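Local coordinates for protein DELTA1-pyrroline-2-carboxylate reductase (Thermococcus litoralis DSM 5473, PDB 6T3E) that catalyses the NAD(P)H-dependent reduction of Delta1-pyrroline-2-carboxylate to L-proline, a step linked to L-hydroxyproline metabolism, at residues N72-Y77 and V245-R250; V141-L146 and G239-S244; S151-I156 and K216-I221. All blocks are in the same frame, centred on the assembly; numbering follows the deposited sequence.

Contact 1: residues N72-Y77 and V245-R250; sequences NGFILY and VGWVGR. With NAI (1,4-dihydronicotinamide adenine dinucleotide), chain F.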
loop_
_atom_site.group_PDB
_atom_site.type_symbol
_atom_site.label_atom_id
_atom_site.label_comp_id
_atom_site.label_asym_id
_atom_site.label_seq_id
_atom_site.Cartn_x
_atom_site.Cartn_y
_atom_site.Cartn_z
ATOM N N ASN B 72 -18.556 2.679 -7.422
ATOM C CA ASN B 72 -18.696 1.257 -7.717
ATOM C C ASN B 72 -17.348 0.619 -8.074
ATOM O O ASN B 72 -17.163 0.019 -9.138
ATOM C CB ASN B 72 -19.727 1.063 -8.830
ATOM C CG ASN B 72 -20.022 -0.377 -9.086
ATOM O OD1 ASN B 72 -19.990 -1.186 -8.161
ATOM N ND2 ASN B 72 -20.332 -0.716 -10.338
ATOM N N GLY B 73 -16.407 0.717 -7.134
ATOM C CA GLY B 73 -15.081 0.192 -7.382
ATOM C C GLY B 73 -14.338 -0.205 -6.124
ATOM O O GLY B 73 -14.780 0.026 -4.994
ATOM N N PHE B 74 -13.210 -0.866 -6.351
ATOM C CA PHE B 74 -12.282 -1.236 -5.296
ATOM C C PHE B 74 -10.872 -0.845 -5.710
ATOM O O PHE B 74 -10.543 -0.843 -6.900
ATOM C CB PHE B 74 -12.327 -2.746 -5.005
ATOM C CG PHE B 74 -13.684 -3.266 -4.698
ATOM C CD1 PHE B 74 -14.542 -3.635 -5.716
ATOM C CD2 PHE B 74 -14.106 -3.399 -3.387
ATOM C CE1 PHE B 74 -15.813 -4.127 -5.430
ATOM C CE2 PHE B 74 -15.361 -3.891 -3.090
ATOM C CZ PHE B 74 -16.216 -4.262 -4.113
ATOM N N ILE B 75 -10.035 -0.523 -4.727
ATOM C CA ILE B 75 -8.606 -0.345 -4.958
ATOM C C ILE B 75 -7.847 -1.182 -3.934
ATOM O O ILE B 75 -8.170 -1.162 -2.737
ATOM C CB ILE B 75 -8.176 1.133 -4.916
ATOM C CG1 ILE B 75 -6.669 1.236 -5.143
ATOM C CG2 ILE B 75 -8.588 1.805 -3.638
ATOM C CD1 ILE B 75 -6.263 2.486 -5.867
ATOM N N LEU B 76 -6.870 -1.953 -4.413
ATOM C CA LEU B 76 -6.182 -2.949 -3.602
ATOM C C LEU B 76 -4.693 -2.618 -3.517
ATOM O O LEU B 76 -4.031 -2.423 -4.542
ATOM C CB LEU B 76 -6.426 -4.350 -4.185
ATOM C CG LEU B 76 -7.847 -4.941 -4.061
ATOM C CD1 LEU B 76 -8.839 -4.463 -5.163
ATOM C CD2 LEU B 76 -7.824 -6.462 -4.000
ATOM N N TYR B 77 -4.153 -2.614 -2.300
ATOM C CA TYR B 77 -2.747 -2.299 -2.048
ATOM C C TYR B 77 -2.072 -3.556 -1.510
ATOM O O TYR B 77 -2.376 -4.002 -0.396
ATOM C CB TYR B 77 -2.630 -1.115 -1.085
ATOM C CG TYR B 77 -3.461 0.064 -1.543
ATOM C CD1 TYR B 77 -2.935 1.013 -2.418
ATOM C CD2 TYR B 77 -4.781 0.204 -1.146
ATOM C CE1 TYR B 77 -3.702 2.081 -2.864
ATOM C CE2 TYR B 77 -5.558 1.267 -1.589
ATOM C CZ TYR B 77 -5.012 2.201 -2.438
ATOM O OH TYR B 77 -5.784 3.251 -2.868
ATOM N N VAL B 245 -10.984 -17.571 -10.315
ATOM C CA VAL B 245 -10.206 -16.398 -9.945
ATOM C C VAL B 245 -11.069 -15.160 -9.771
ATOM O O VAL B 245 -10.557 -14.108 -9.349
ATOM C CB VAL B 245 -9.069 -16.134 -10.956
ATOM C CG1 VAL B 245 -8.394 -17.446 -11.322
ATOM C CG2 VAL B 245 -9.598 -15.443 -12.192
ATOM N N GLY B 246 -12.368 -15.260 -10.041
ATOM C CA GLY B 246 -13.219 -14.097 -9.924
ATOM C C GLY B 246 -13.276 -13.598 -8.496
ATOM O O GLY B 246 -13.111 -14.359 -7.537
ATOM N N TRP B 247 -13.455 -12.285 -8.365
ATOM C CA TRP B 247 -13.600 -11.648 -7.066
ATOM C C TRP B 247 -14.262 -10.294 -7.274
ATOM O O TRP B 247 -13.771 -9.492 -8.071
ATOM C CB TRP B 247 -12.239 -11.486 -6.378
ATOM C CG TRP B 247 -12.354 -10.777 -5.079
ATOM C CD1 TRP B 247 -12.583 -11.338 -3.854
ATOM C CD2 TRP B 247 -12.278 -9.365 -4.867
ATOM N NE1 TRP B 247 -12.644 -10.360 -2.887
ATOM C CE2 TRP B 247 -12.459 -9.140 -3.482
ATOM C CE3 TRP B 247 -12.072 -8.271 -5.711
ATOM C CZ2 TRP B 247 -12.437 -7.864 -2.922
ATOM C CZ3 TRP B 247 -12.054 -7.012 -5.161
ATOM C CH2 TRP B 247 -12.241 -6.815 -3.773
ATOM N N VAL B 248 -15.382 -10.050 -6.582
ATOM C CA VAL B 248 -15.998 -8.722 -6.563
ATOM C C VAL B 248 -16.403 -8.392 -5.127
ATOM O O VAL B 248 -17.458 -7.798 -4.885
ATOM C CB VAL B 248 -17.209 -8.605 -7.517
ATOM C CG1 VAL B 248 -17.483 -7.136 -7.873
ATOM C CG2 VAL B 248 -17.018 -9.426 -8.790
ATOM N N GLY B 249 -15.567 -8.761 -4.166
ATOM C CA GLY B 249 -15.837 -8.489 -2.768
ATOM C C GLY B 249 -16.172 -9.753 -1.996
ATOM O O GLY B 249 -16.217 -10.864 -2.532
ATOM N N ARG B 250 -16.388 -9.560 -0.699
ATOM C CA ARG B 250 -16.756 -10.677 0.154
ATOM C C ARG B 250 -18.233 -11.053 0.057
ATOM O O ARG B 250 -18.624 -12.092 0.598
ATOM C CB ARG B 250 -16.431 -10.345 1.604
ATOM C CG ARG B 250 -15.122 -9.648 1.816
ATOM C CD ARG B 250 -15.066 -9.080 3.233
ATOM N NE ARG B 250 -15.970 -9.782 4.149
ATOM C CZ ARG B 250 -15.627 -10.777 4.969
ATOM N NH1 ARG B 250 -14.370 -11.221 5.009
ATOM N NH2 ARG B 250 -16.552 -11.333 5.754
HETATM P PA NAI F . -13.212 -8.426 -17.451
HETATM O O1A NAI F . -14.316 -7.431 -17.202
HETATM O O2A NAI F . -12.278 -7.902 -18.524
HETATM O O5B NAI F . -13.785 -9.922 -17.830
HETATM C C5B NAI F . -14.867 -10.359 -17.016
HETATM C C4B NAI F . -15.800 -11.316 -17.879
HETATM O O4B NAI F . -16.685 -11.881 -17.126
HETATM C C3B NAI F . -16.588 -10.468 -18.904
HETATM O O3B NAI F . -16.304 -10.917 -20.151
HETATM C C2B NAI F . -18.063 -10.687 -18.509
HETATM O O2B NAI F . -18.964 -10.590 -19.719
HETATM C C1B NAI F . -18.047 -11.889 -18.005
HETATM N N9A NAI F . -19.179 -12.147 -17.158
HETATM C C8A NAI F . -19.554 -11.328 -16.172
HETATM N N7A NAI F . -20.626 -11.859 -15.595
HETATM C C5A NAI F . -20.914 -13.012 -16.223
HETATM C C6A NAI F . -21.914 -13.928 -16.008
HETATM N N6A NAI F . -23.004 -13.983 -15.052
HETATM N N1A NAI F . -22.002 -15.015 -16.773
HETATM C C2A NAI F . -21.086 -15.210 -17.754
HETATM N N3A NAI F . -20.096 -14.307 -17.963
HETATM C C4A NAI F . -20.024 -13.197 -17.185
HETATM O O3 NAI F . -12.412 -8.582 -16.000
HETATM P PN NAI F . -11.140 -9.632 -15.764
HETATM O O1N NAI F . -9.904 -8.755 -15.780
HETATM O O2N NAI F . -11.114 -10.707 -16.814
HETATM O O5D NAI F . -11.302 -10.335 -14.309
HETATM C C5D NAI F . -12.079 -11.473 -14.238
HETATM C C4D NAI F . -12.283 -11.828 -12.740
HETATM O O4D NAI F . -11.155 -12.205 -12.171
HETATM C C3D NAI F . -12.747 -10.583 -11.969
HETATM O O3D NAI F . -13.717 -10.956 -11.060
HETATM C C2D NAI F . -11.504 -10.116 -11.198
HETATM O O2D NAI F . -11.960 -9.308 -9.982
HETATM C C1D NAI F . -10.924 -11.247 -10.892
HETATM N N1N NAI F . -9.476 -11.057 -10.705
HETATM C C2N NAI F . -8.765 -11.737 -9.638
HETATM C C3N NAI F . -7.225 -11.921 -9.732
HETATM C C7N NAI F . -6.651 -13.160 -8.991
HETATM O O7N NAI F . -7.414 -13.892 -8.478
HETATM N N7N NAI F . -5.192 -13.400 -8.941
HETATM C C4N NAI F . -6.458 -11.387 -10.925
HETATM C C5N NAI F . -7.193 -10.266 -11.672
HETATM C C6N NAI F . -8.727 -10.182 -11.587
#
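Trp247 turns the edge of its six-membered ring toward the face of Phe74, a T-shaped pair with centroids 5.1 Å apart and planes at 64°. The leading atom is Trp247 CH2, above one face of the phenyl ring toward the rim, 3.9 Å from Phe74 CD2. Leu76 meets the neighbouring corner of the indole, its CD1 4.1 Å from Trp247 CZ3. Phe74 also reaches the loop beyond, with CZ 3.8 Å from Val248 O and CE1 4.2 Å from Val248 CG1, and the backbone N of Gly249 sits 3.2 Å above the Trp247 ring plane, over its centre. With Trp247 CG anti to the backbone N (chi1 177°), the indole extends toward the strand while the main chain stays with the cofactor. There Trp247 N gives a nearly straight hydrogen bond to NAI O3D (3.0 Å), and NAI O2D donates to Trp247 O (2.6 Å). Further out, the carbonyl of Glu276 holds Trp247 NE1, and Ile65 and Leu95 pack on the indole. Trp247 thus binds the nicotinamide ribose through its backbone and lines the pocket that holds proline, the reaction product, its indole resting on Phe74 and Leu76 through aromatic and apolar contacts.

Contact 2: residues V141-L146 and G239-S244; sequences VATKYL and GTHINS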
loop_
_atom_site.group_PDB
_atom_site.type_symbol
_atom_site.label_atom_id
_atom_site.label_comp_id
_atom_site.label_asym_id
_atom_site.label_seq_id
_atom_site.Cartn_x
_atom_site.Cartn_y
_atom_site.Cartn_z
ATOM N N VAL B 141 0.497 -23.219 -12.096
ATOM C CA VAL B 141 1.194 -24.127 -11.185
ATOM C C VAL B 141 0.189 -25.008 -10.454
ATOM O O VAL B 141 0.424 -26.205 -10.271
ATOM C CB VAL B 141 2.129 -23.370 -10.213
ATOM C CG1 VAL B 141 3.065 -22.446 -10.977
ATOM C CG2 VAL B 141 1.360 -22.594 -9.173
ATOM N N ALA B 142 -0.954 -24.445 -10.046
ATOM C CA ALA B 142 -1.945 -25.272 -9.363
ATOM C C ALA B 142 -2.505 -26.329 -10.299
ATOM O O ALA B 142 -2.738 -27.469 -9.884
ATOM C CB ALA B 142 -3.067 -24.413 -8.789
ATOM N N THR B 143 -2.709 -25.976 -11.570
ATOM C CA THR B 143 -3.200 -26.944 -12.549
ATOM C C THR B 143 -2.246 -28.131 -12.693
ATOM O O THR B 143 -2.688 -29.271 -12.861
ATOM C CB THR B 143 -3.426 -26.240 -13.893
ATOM O OG1 THR B 143 -4.399 -25.202 -13.723
ATOM C CG2 THR B 143 -3.893 -27.215 -14.979
ATOM N N LYS B 144 -0.932 -27.886 -12.609
ATOM C CA LYS B 144 0.045 -28.973 -12.724
ATOM C C LYS B 144 -0.166 -30.049 -11.664
ATOM O O LYS B 144 0.014 -31.242 -11.934
ATOM C CB LYS B 144 1.461 -28.420 -12.617
ATOM C CG LYS B 144 2.237 -28.458 -13.909
ATOM C CD LYS B 144 3.714 -28.188 -13.667
ATOM C CE LYS B 144 3.920 -26.826 -13.024
ATOM N NZ LYS B 144 5.366 -26.554 -12.785
ATOM N N TYR B 145 -0.489 -29.644 -10.440
ATOM C CA TYR B 145 -0.628 -30.583 -9.337
ATOM C C TYR B 145 -2.034 -31.132 -9.170
ATOM O O TYR B 145 -2.189 -32.207 -8.579
ATOM C CB TYR B 145 -0.217 -29.920 -8.020
ATOM C CG TYR B 145 1.231 -29.524 -7.962
ATOM C CD1 TYR B 145 2.158 -30.321 -7.307
ATOM C CD2 TYR B 145 1.674 -28.353 -8.560
ATOM C CE1 TYR B 145 3.482 -29.968 -7.255
ATOM C CE2 TYR B 145 2.998 -27.988 -8.516
ATOM C CZ TYR B 145 3.900 -28.798 -7.861
ATOM O OH TYR B 145 5.224 -28.431 -7.811
ATOM N N LEU B 146 -3.059 -30.428 -9.671
ATOM C CA LEU B 146 -4.449 -30.752 -9.363
ATOM C C LEU B 146 -5.261 -31.277 -10.535
ATOM O O LEU B 146 -6.316 -31.869 -10.306
ATOM C CB LEU B 146 -5.183 -29.520 -8.806
ATOM C CG LEU B 146 -4.693 -28.920 -7.491
ATOM C CD1 LEU B 146 -5.507 -27.701 -7.116
ATOM C CD2 LEU B 146 -4.743 -29.967 -6.399
ATOM N N GLY B 239 -13.626 -35.991 -11.911
ATOM C CA GLY B 239 -12.360 -35.863 -12.591
ATOM C C GLY B 239 -12.065 -34.511 -13.189
ATOM O O GLY B 239 -11.033 -34.365 -13.853
ATOM N N THR B 240 -12.913 -33.518 -12.973
ATOM C CA THR B 240 -12.678 -32.194 -13.522
ATOM C C THR B 240 -11.972 -31.324 -12.491
ATOM O O THR B 240 -12.230 -31.430 -11.288
ATOM C CB THR B 240 -13.976 -31.530 -13.976
ATOM O OG1 THR B 240 -14.593 -30.878 -12.861
ATOM C CG2 THR B 240 -14.928 -32.553 -14.588
ATOM N N HIS B 241 -11.076 -30.467 -12.980
ATOM C CA HIS B 241 -10.347 -29.503 -12.170
ATOM C C HIS B 241 -10.849 -28.104 -12.487
ATOM O O HIS B 241 -11.083 -27.775 -13.654
ATOM C CB HIS B 241 -8.836 -29.575 -12.430
ATOM C CG HIS B 241 -8.080 -28.398 -11.889
ATOM N ND1 HIS B 241 -7.852 -28.214 -10.542
ATOM C CD2 HIS B 241 -7.521 -27.336 -12.512
ATOM C CE1 HIS B 241 -7.176 -27.095 -10.357
ATOM N NE2 HIS B 241 -6.957 -26.545 -11.538
ATOM N N ILE B 242 -11.051 -27.296 -11.446
ATOM C CA ILE B 242 -11.637 -25.965 -11.571
ATOM C C ILE B 242 -10.635 -24.933 -11.082
ATOM O O ILE B 242 -10.095 -25.059 -9.977
ATOM C CB ILE B 242 -12.949 -25.827 -10.773
ATOM C CG1 ILE B 242 -13.781 -27.105 -10.862
ATOM C CG2 ILE B 242 -13.746 -24.627 -11.260
ATOM C CD1 ILE B 242 -14.298 -27.381 -12.243
ATOM N N ASN B 243 -10.424 -23.896 -11.885
ATOM C CA ASN B 243 -9.692 -22.705 -11.475
ATOM C C ASN B 243 -10.670 -21.538 -11.451
ATOM O O ASN B 243 -11.260 -21.195 -12.483
ATOM C CB ASN B 243 -8.519 -22.420 -12.415
ATOM C CG ASN B 243 -7.467 -23.516 -12.383
ATOM O OD1 ASN B 243 -6.926 -23.842 -11.328
ATOM N ND2 ASN B 243 -7.166 -24.079 -13.541
ATOM N N SER B 244 -10.865 -20.958 -10.271
ATOM C CA SER B 244 -11.793 -19.851 -10.076
ATOM C C SER B 244 -11.019 -18.655 -9.541
ATOM O O SER B 244 -10.435 -18.723 -8.453
ATOM C CB SER B 244 -12.923 -20.253 -9.123
ATOM O OG SER B 244 -13.804 -19.173 -8.878
#
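Leu146 and Thr143 of helix 128-146 approach the imidazole of His241 at a slant: Leu146 CB comes to 3.4 Å from His241 ND1, Leu146 CD1 to 3.7 Å from His241 CE1, and Thr143 OG1 to 3.6 Å from His241 NE2. The second flat group, the amide of Asn243, points its ND2 at Thr143 OG1 and makes the one hydrogen bond between helix and strand (3.0 Å), with the hydroxyl tilted 24° from the amide plane. The same hydroxyl bonds to the carbonyl of Ser139 one helical turn back, so Thr143 accepts from the strand and donates within its own helix. His241 and Asn243 are joined as well: His241 NE2 donates to Asn243 OD1 (2.7 Å) from above the carbonyl plane rather than along a lone pair. His241 CG sits anti to the backbone N (chi1 166°), reaching out toward the helix. Strand 241-244 belongs to the parallel sheet of the Rossmann-type NADH-binding domain; the axes of 141-146 and 241-244 approach to 9.4 Å, their directions 162° apart. Helix 161-173 covers the same sheet face beside it, touching Thr143 through Val170 and Asn243 through Gln166. At the C-terminal end of helix 128-146, Leu146 O accepts from Arg309 and also bonds to Thr316 OG1, the hydroxyl that forms a weak bond with His241 ND1.

Contact 3: residues S151-I156 and K216-I221; sequences SKIAGI and KSDILI
Gly155 lies between two rungs of a parallel ladder, its N giving a bond to Ile219 O (2.8 Å) and its O taking one from Ile221 N (2.6 Å), both nearly in line with the acceptor C=O. This is the tight part of the contact. On one face of the sheet Ile156 and Ile221 lie side by side, CG2 to CG2 at 3.9 Å, beneath helix 161-173. On the other, Ser217 and Leu220 close over the glycine, Leu220 CD1 coming to Gly155 O, while Ser217 OG is bonded to the carbonyl of Ala213. Such adjacent parallel strands are the core of a Rossmann-type nucleotide-binding fold, and strand 153-157 leads toward what is consistent with the glycine-rich turn of such folds, at the cofactor.

Toward the start of both strands the regular pairing gives way. Ile153 O accepts twice, from Asp218 N (2.7 Å) and from Ile219 N (3.3 Å). Asp218 offers OD2 to Lys152 N and Ile153 N, each at 3.2 Å, and the two amides arrive on the anti side from opposite faces of the carboxylate plane. Here the contact opens to solvent: the Lys152 side chain is exposed and Lys216 turns its NZ to a salt bridge with Glu212. The buried Asp218 carboxylate, with two amides on OD2 and Arg148 and Arg237 on OD1, is probably held ionised by this surrounding.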
loop_
_atom_site.group_PDB
_atom_site.type_symbol
_atom_site.label_atom_id
_atom_site.label_comp_id
_atom_site.label_asym_id
_atom_site.label_seq_id
_atom_site.Cartn_x
_atom_site.Cartn_y
_atom_site.Cartn_z
ATOM N N SER B 151 -6.021 -34.417 -19.423
ATOM C CA SER B 151 -7.063 -33.441 -19.724
ATOM C C SER B 151 -6.847 -32.857 -21.116
ATOM O O SER B 151 -5.739 -32.424 -21.447
ATOM C CB SER B 151 -7.053 -32.315 -18.685
ATOM O OG SER B 151 -7.133 -32.804 -17.353
ATOM N N LYS B 152 -7.898 -32.843 -21.939
ATOM C CA LYS B 152 -7.776 -32.273 -23.280
ATOM C C LYS B 152 -8.805 -31.191 -23.586
ATOM O O LYS B 152 -8.531 -30.332 -24.430
ATOM C CB LYS B 152 -7.803 -33.358 -24.377
ATOM C CG LYS B 152 -8.698 -34.578 -24.149
ATOM C CD LYS B 152 -9.157 -35.143 -25.509
ATOM C CE LYS B 152 -10.151 -36.324 -25.425
ATOM N NZ LYS B 152 -9.544 -37.629 -25.074
ATOM N N ILE B 153 -9.960 -31.189 -22.938
ATOM C CA ILE B 153 -11.020 -30.215 -23.186
ATOM C C ILE B 153 -11.080 -29.270 -21.990
ATOM O O ILE B 153 -11.153 -29.715 -20.837
ATOM C CB ILE B 153 -12.389 -30.898 -23.412
ATOM C CG1 ILE B 153 -12.292 -32.048 -24.432
ATOM C CG2 ILE B 153 -13.399 -29.895 -23.902
ATOM C CD1 ILE B 153 -12.436 -33.454 -23.845
ATOM N N ALA B 154 -11.011 -27.966 -22.264
ATOM C CA ALA B 154 -11.065 -26.939 -21.235
ATOM C C ALA B 154 -12.270 -26.043 -21.472
ATOM O O ALA B 154 -12.470 -25.550 -22.587
ATOM C CB ALA B 154 -9.792 -26.097 -21.222
ATOM N N GLY B 155 -13.037 -25.790 -20.417
ATOM C CA GLY B 155 -14.198 -24.913 -20.482
ATOM C C GLY B 155 -13.892 -23.589 -19.805
ATOM O O GLY B 155 -13.269 -23.554 -18.739
ATOM N N ILE B 156 -14.352 -22.506 -20.426
ATOM C CA ILE B 156 -14.082 -21.157 -19.950
ATOM C C ILE B 156 -15.403 -20.427 -19.777
ATOM O O ILE B 156 -16.200 -20.340 -20.717
ATOM C CB ILE B 156 -13.151 -20.390 -20.906
ATOM C CG1 ILE B 156 -11.992 -21.291 -21.328
ATOM C CG2 ILE B 156 -12.637 -19.143 -20.244
ATOM C CD1 ILE B 156 -11.053 -20.678 -22.328
ATOM N N LYS B 216 -18.834 -30.415 -20.180
ATOM C CA LYS B 216 -17.900 -31.019 -21.118
ATOM C C LYS B 216 -16.441 -30.770 -20.765
ATOM O O LYS B 216 -15.560 -31.179 -21.527
ATOM C CB LYS B 216 -18.178 -30.512 -22.535
ATOM C CG LYS B 216 -19.573 -30.808 -23.020
ATOM C CD LYS B 216 -19.967 -29.886 -24.147
ATOM C CE LYS B 216 -19.560 -30.448 -25.497
ATOM N NZ LYS B 216 -20.294 -29.742 -26.577
ATOM N N SER B 217 -16.167 -30.134 -19.629
ATOM C CA SER B 217 -14.821 -29.709 -19.273
ATOM C C SER B 217 -14.027 -30.815 -18.589
ATOM O O SER B 217 -14.537 -31.517 -17.712
ATOM C CB SER B 217 -14.877 -28.501 -18.340
ATOM O OG SER B 217 -15.302 -27.342 -19.019
ATOM N N ASP B 218 -12.758 -30.941 -18.976
ATOM C CA ASP B 218 -11.784 -31.634 -18.144
ATOM C C ASP B 218 -11.144 -30.660 -17.156
ATOM O O ASP B 218 -10.886 -31.025 -16.002
ATOM C CB ASP B 218 -10.714 -32.301 -19.019
ATOM C CG ASP B 218 -11.253 -33.483 -19.833
ATOM O OD1 ASP B 218 -12.078 -34.270 -19.307
ATOM O OD2 ASP B 218 -10.849 -33.625 -21.009
ATOM N N ILE B 219 -10.925 -29.413 -17.593
ATOM C CA ILE B 219 -10.485 -28.299 -16.758
ATOM C C ILE B 219 -11.426 -27.128 -17.006
ATOM O O ILE B 219 -11.673 -26.759 -18.157
ATOM C CB ILE B 219 -9.037 -27.876 -17.067
ATOM C CG1 ILE B 219 -8.061 -28.993 -16.711
ATOM C CG2 ILE B 219 -8.679 -26.598 -16.313
ATOM C CD1 ILE B 219 -6.652 -28.722 -17.176
ATOM N N LEU B 220 -11.937 -26.531 -15.941
ATOM C CA LEU B 220 -12.859 -25.415 -16.067
ATOM C C LEU B 220 -12.198 -24.142 -15.569
ATOM O O LEU B 220 -11.626 -24.116 -14.474
ATOM C CB LEU B 220 -14.150 -25.669 -15.286
ATOM C CG LEU B 220 -15.177 -24.533 -15.333
ATOM C CD1 LEU B 220 -15.645 -24.308 -16.762
ATOM C CD2 LEU B 220 -16.345 -24.829 -14.420
ATOM N N ILE B 221 -12.304 -23.084 -16.366
ATOM C CA ILE B 221 -11.765 -21.774 -16.032
ATOM C C ILE B 221 -12.954 -20.847 -15.812
ATOM O O ILE B 221 -13.786 -20.677 -16.710
ATOM C CB ILE B 221 -10.848 -21.235 -17.145
ATOM C CG1 ILE B 221 -9.543 -22.028 -17.233
ATOM C CG2 ILE B 221 -10.578 -19.752 -16.954
ATOM C CD1 ILE B 221 -8.884 -21.942 -18.603
#

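How the contacts relate
From the N terminus, strand 73-82 of the mixed sheet enters contact 1, whose loop closes only at residues 245-250. Within that loop, helix 128-146 opens contact 2, and strand 153-157 then opens contact 3. They close in reverse order, contact 3 at 216-221 and contact 2 at 239-244, so the three are nested and none cross. Contacts 2 and 3 share the parallel sheet, where His241 O probably bonds to Leu220 N (2.7 Å) and Asn243 N to Leu220 O (2.9 Å); their centres lie about 10 Å apart. Strand 241-244 runs straight into the loop of contact 1, which ties the mixed sheet to the NADH-binding domain.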